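Local coordinates for protein tryparedoxin II (Crithidia fasciculata, PDB 1I5G) that probably carries reducing equivalents from trypanothione to target proteins as a thioredoxin-like dithiol–disulfide oxidoreductase, at residues A[68-74]-A[91-97]. The protein carries 1 engineered substitution. Sequence-based numbering, arbitrary orientation.
Sequences ISWDESA and FEDRKGM
Arg-94 reaches over from the first turn of helix 94-103 to Ser-69, where strand 63-69 of the thioredoxin-like fold runs out into the loop before helix 74-81. Its NH2 gives Ser-69 O a hydrogen bond of 2.9 Å, nearly in the guanidinium plane, and NH1 adds a weak one to the same oxygen. NH1 also reaches Asp-71 O through a water, while bends at chi2 (-79°) and chi3 (72°) turn NE back to Phe-91 O at 2.8 Å. Phe-91 CE1 lies over the centre of one face of the guanidinium, and Met-97 CE sits toward the rim of the other. Cut back to an alanine, this position is likely to leave Ser-69 O without its charged donor and to open a gap between the Phe-91 ring and the Met-97 methyl. On the Phe-91 face turned from Arg-94 NE, Ala-74 CA makes a CH-pi contact, 4.0 Å from the ring centroid. Apolar packing continues at Met-97, whose CG meets Ile-68 CG2 at 3.8 Å. Its sulfur makes an oblique Met-aromatic contact with Trp-70, which lies beside the bound glutathionylspermidine and hydrogen-bonds through NE1 to Thr-101 OG1. The loop itself starts with an ST turn: Ser-69 OG accepts from Asp-71 N and donates to Asp-71 OD2 at 2.6 Å.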
ATOM      1  N   ILE A  68       3.792  -2.949   0.966  1.00  2.22           N
ATOM      2  CA  ILE A  68       4.501  -4.017   0.261  1.00  2.60           C
ATOM      3  C   ILE A  68       5.964  -3.735   0.588  1.00  2.15           C
ATOM      4  O   ILE A  68       6.577  -2.809   0.068  1.00  2.53           O
ATOM      5  CB  ILE A  68       4.198  -4.019  -1.236  1.00  2.79           C
ATOM      6  CG1 ILE A  68       2.701  -3.995  -1.538  1.00  3.53           C
ATOM      7  CG2 ILE A  68       4.867  -5.257  -1.830  1.00  3.38           C
ATOM      8  CD1 ILE A  68       1.898  -5.095  -0.878  1.00  4.05           C
ATOM      9  N   SER A  69       6.538  -4.542   1.479  1.00  2.29           N
ATOM     10  CA  SER A  69       7.810  -4.191   2.110  1.00  2.37           C
ATOM     11  C   SER A  69       9.049  -4.665   1.398  1.00  3.25           C
ATOM     12  O   SER A  69       9.196  -5.845   1.105  1.00  2.66           O
ATOM     13  CB  SER A  69       7.824  -4.776   3.526  1.00  3.34           C
ATOM     14  OG  SER A  69       9.122  -4.749   4.094  1.00  3.56           O
ATOM     15  N   TRP A  70       9.963  -3.739   1.155  1.00  2.75           N
ATOM     16  CA  TRP A  70      11.301  -4.090   0.723  1.00  3.72           C
ATOM     17  C   TRP A  70      12.248  -4.107   1.909  1.00  4.28           C
ATOM     18  O   TRP A  70      13.455  -3.920   1.748  1.00  3.76           O
ATOM     19  CB  TRP A  70      11.807  -3.099  -0.319  1.00  3.20           C
ATOM     20  CG  TRP A  70      11.266  -3.207  -1.709  1.00  2.54           C
ATOM     21  CD1 TRP A  70      10.217  -3.948  -2.179  1.00  2.88           C
ATOM     22  CD2 TRP A  70      11.801  -2.538  -2.864  1.00  2.87           C
ATOM     23  NE1 TRP A  70      10.054  -3.771  -3.532  1.00  3.31           N
ATOM     24  CE2 TRP A  70      11.019  -2.908  -3.973  1.00  3.90           C
ATOM     25  CE3 TRP A  70      12.867  -1.656  -3.075  1.00  3.09           C
ATOM     26  CZ2 TRP A  70      11.267  -2.439  -5.249  1.00  4.53           C
ATOM     27  CZ3 TRP A  70      13.104  -1.188  -4.348  1.00  3.83           C
ATOM     28  CH2 TRP A  70      12.312  -1.589  -5.420  1.00  5.02           C
ATOM     29  N   ASP A  71      11.789  -4.346   3.124  1.00  3.45           N
ATOM     30  CA  ASP A  71      12.661  -4.333   4.285  1.00  4.03           C
ATOM     31  C   ASP A  71      13.634  -5.504   4.249  1.00  5.73           C
ATOM     32  O   ASP A  71      13.437  -6.535   3.605  1.00  6.07           O
ATOM     33  CB  ASP A  71      11.795  -4.363   5.551  1.00  3.84           C
ATOM     34  CG  ASP A  71      11.169  -3.029   5.852  1.00  4.11           C
ATOM     35  OD1 ASP A  71      11.932  -2.087   6.244  1.00  4.89           O
ATOM     36  OD2 ASP A  71       9.926  -2.864   5.694  1.00  4.85           O
ATOM     37  N   GLU A  72      14.733  -5.292   4.982  1.00  8.42           N
ATOM     38  CA  GLU A  72      15.864  -6.235   4.953  1.00 11.69           C
ATOM     39  C   GLU A  72      15.666  -7.493   5.801  1.00 11.09           C
ATOM     40  O   GLU A  72      16.268  -8.546   5.561  1.00 14.30           O
ATOM     41  CB  GLU A  72      17.115  -5.553   5.508  1.00 13.22           C
ATOM     42  CG  GLU A  72      17.505  -4.245   4.839  1.00 15.02           C
ATOM     43  CD  GLU A  72      18.836  -3.681   5.299  1.00 15.95           C
ATOM     44  OE1 GLU A  72      19.859  -4.151   4.741  1.00 18.53           O
ATOM     45  OE2 GLU A  72      18.835  -2.803   6.193  1.00 16.84           O
ATOM     46  N   SER A  73      14.840  -7.404   6.818  1.00  9.57           N
ATOM     47  CA  SER A  73      14.666  -8.497   7.759  1.00  9.44           C
ATOM     48  C   SER A  73      13.279  -8.410   8.356  1.00  8.39           C
ATOM     49  O   SER A  73      12.579  -7.382   8.318  1.00  7.38           O
ATOM     50  CB  SER A  73      15.641  -8.435   8.949  1.00  9.74           C
ATOM     51  OG  SER A  73      15.379  -7.322   9.786  1.00 11.01           O
ATOM     52  N   ALA A  74      12.876  -9.518   8.954  1.00  8.56           N
ATOM     53  CA  ALA A  74      11.608  -9.676   9.613  1.00  7.89           C
ATOM     54  C   ALA A  74      11.536  -8.661  10.735  1.00  7.64           C
ATOM     55  O   ALA A  74      10.521  -8.059  10.976  1.00  6.44           O
ATOM     56  CB  ALA A  74      11.479 -11.085  10.210  1.00  7.99           C
ATOM     57  N   PHE A  91       5.133 -10.105   5.869  1.00  2.69           N
ATOM     58  CA  PHE A  91       6.524 -10.176   5.482  1.00  2.21           C
ATOM     59  C   PHE A  91       6.956 -11.529   4.965  1.00  3.82           C
ATOM     60  O   PHE A  91       7.736 -11.612   3.998  1.00  3.49           O
ATOM     61  CB  PHE A  91       7.446  -9.730   6.613  1.00  2.79           C
ATOM     62  CG  PHE A  91       8.892  -9.630   6.200  1.00  3.69           C
ATOM     63  CD1 PHE A  91       9.406  -8.550   5.506  1.00  4.04           C
ATOM     64  CD2 PHE A  91       9.756 -10.666   6.514  1.00  5.05           C
ATOM     65  CE1 PHE A  91      10.713  -8.503   5.155  1.00  5.08           C
ATOM     66  CE2 PHE A  91      11.104 -10.629   6.156  1.00  5.04           C
ATOM     67  CZ  PHE A  91      11.515  -9.540   5.477  1.00  5.31           C
ATOM     68  N   GLU A  92       6.501 -12.619   5.576  1.00  3.31           N
ATOM     69  CA  GLU A  92       6.987 -13.931   5.146  1.00  4.00           C
ATOM     70  C   GLU A  92       6.591 -14.270   3.729  1.00  4.83           C
ATOM     71  O   GLU A  92       7.180 -15.161   3.116  1.00  5.69           O
ATOM     72  CB  GLU A  92       6.612 -15.026   6.152  1.00  5.00           C
ATOM     73  CG  GLU A  92       7.268 -14.822   7.514  1.00  5.98           C
ATOM     74  CD  GLU A  92       8.766 -14.966   7.494  1.00  6.73           C
ATOM     75  OE1 GLU A  92       9.214 -16.116   7.250  1.00  8.36           O
ATOM     76  OE2 GLU A  92       9.442 -13.953   7.734  1.00  8.54           O
ATOM     77  N   ASP A  93       5.605 -13.570   3.168  1.00  3.56           N
ATOM     78  CA  ASP A  93       5.229 -13.734   1.760  1.00  4.01           C
ATOM     79  C   ASP A  93       6.160 -12.901   0.884  1.00  4.58           C
ATOM     80  O   ASP A  93       5.803 -11.900   0.259  1.00  3.28           O
ATOM     81  CB  ASP A  93       3.782 -13.301   1.514  1.00  4.32           C
ATOM     82  CG  ASP A  93       3.318 -13.570   0.087  1.00  4.63           C
ATOM     83  OD1 ASP A  93       4.055 -14.154  -0.740  1.00  5.18           O
ATOM     84  OD2 ASP A  93       2.166 -13.179  -0.217  1.00  5.51           O
ATOM     85  N   ARG A  94       7.413 -13.334   0.851  1.00  4.34           N
ATOM     86  CA  ARG A  94       8.418 -12.699   0.008  1.00  3.45           C
ATOM     87  C   ARG A  94       8.112 -12.812  -1.482  1.00  4.29           C
ATOM     88  O   ARG A  94       8.209 -11.858  -2.255  1.00  3.85           O
ATOM     89  CB  ARG A  94       9.831 -13.191   0.370  1.00  3.86           C
ATOM     90  CG  ARG A  94      10.249 -12.925   1.843  1.00  4.93           C
ATOM     91  CD  ARG A  94      10.705 -11.473   2.181  1.00  4.54           C
ATOM     92  NE  ARG A  94       9.588 -10.540   2.190  1.00  4.41           N
ATOM     93  CZ  ARG A  94       9.676  -9.226   1.998  1.00  5.83           C
ATOM     94  NH1 ARG A  94      10.852  -8.653   1.779  1.00  7.27           N
ATOM     95  NH2 ARG A  94       8.591  -8.482   2.026  1.00  5.10           N
ATOM     96  N   LYS A  95       7.711 -14.011  -1.864  1.00  4.72           N
ATOM     97  CA  LYS A  95       7.322 -14.280  -3.240  1.00  6.00           C
ATOM     98  C   LYS A  95       6.209 -13.321  -3.697  1.00  4.74           C
ATOM     99  O   LYS A  95       6.203 -12.828  -4.826  1.00  4.78           O
ATOM    100  CB  LYS A  95       6.862 -15.737  -3.427  1.00  9.23           C
ATOM    101  CG  LYS A  95       7.938 -16.824  -3.446  1.00 12.25           C
ATOM    102  CD  LYS A  95       7.371 -18.217  -3.757  1.00 15.56           C
ATOM    103  CE  LYS A  95       8.318 -19.342  -3.332  1.00 18.58           C
ATOM    104  NZ  LYS A  95       7.859 -20.746  -3.568  1.00 21.76           N
ATOM    105  N   GLY A  96       5.251 -13.029  -2.828  1.00  4.91           N
ATOM    106  CA  GLY A  96       4.136 -12.140  -3.152  1.00  4.47           C
ATOM    107  C   GLY A  96       4.582 -10.700  -3.318  1.00  3.16           C
ATOM    108  O   GLY A  96       4.089  -9.939  -4.151  1.00  3.31           O
ATOM    109  N   MET A  97       5.565 -10.295  -2.509  1.00  3.53           N
ATOM    110  CA  MET A  97       6.207  -8.986  -2.681  1.00  3.92           C
ATOM    111  C   MET A  97       6.907  -8.879  -4.036  1.00  4.03           C
ATOM    112  O   MET A  97       6.782  -7.875  -4.737  1.00  3.17           O
ATOM    113  CB  MET A  97       7.168  -8.668  -1.532  1.00  3.41           C
ATOM    114  CG  MET A  97       7.996  -7.383  -1.713  1.00  3.95           C
ATOM    115  SD  MET A  97       9.483  -7.627  -2.743  1.00  4.65           S
ATOM    116  CE  MET A  97      10.450  -8.435  -1.541  1.00  6.86           C
TER
HETATM  117  O   HOH W   1      13.527  -9.358   2.487  1.00 22.19           O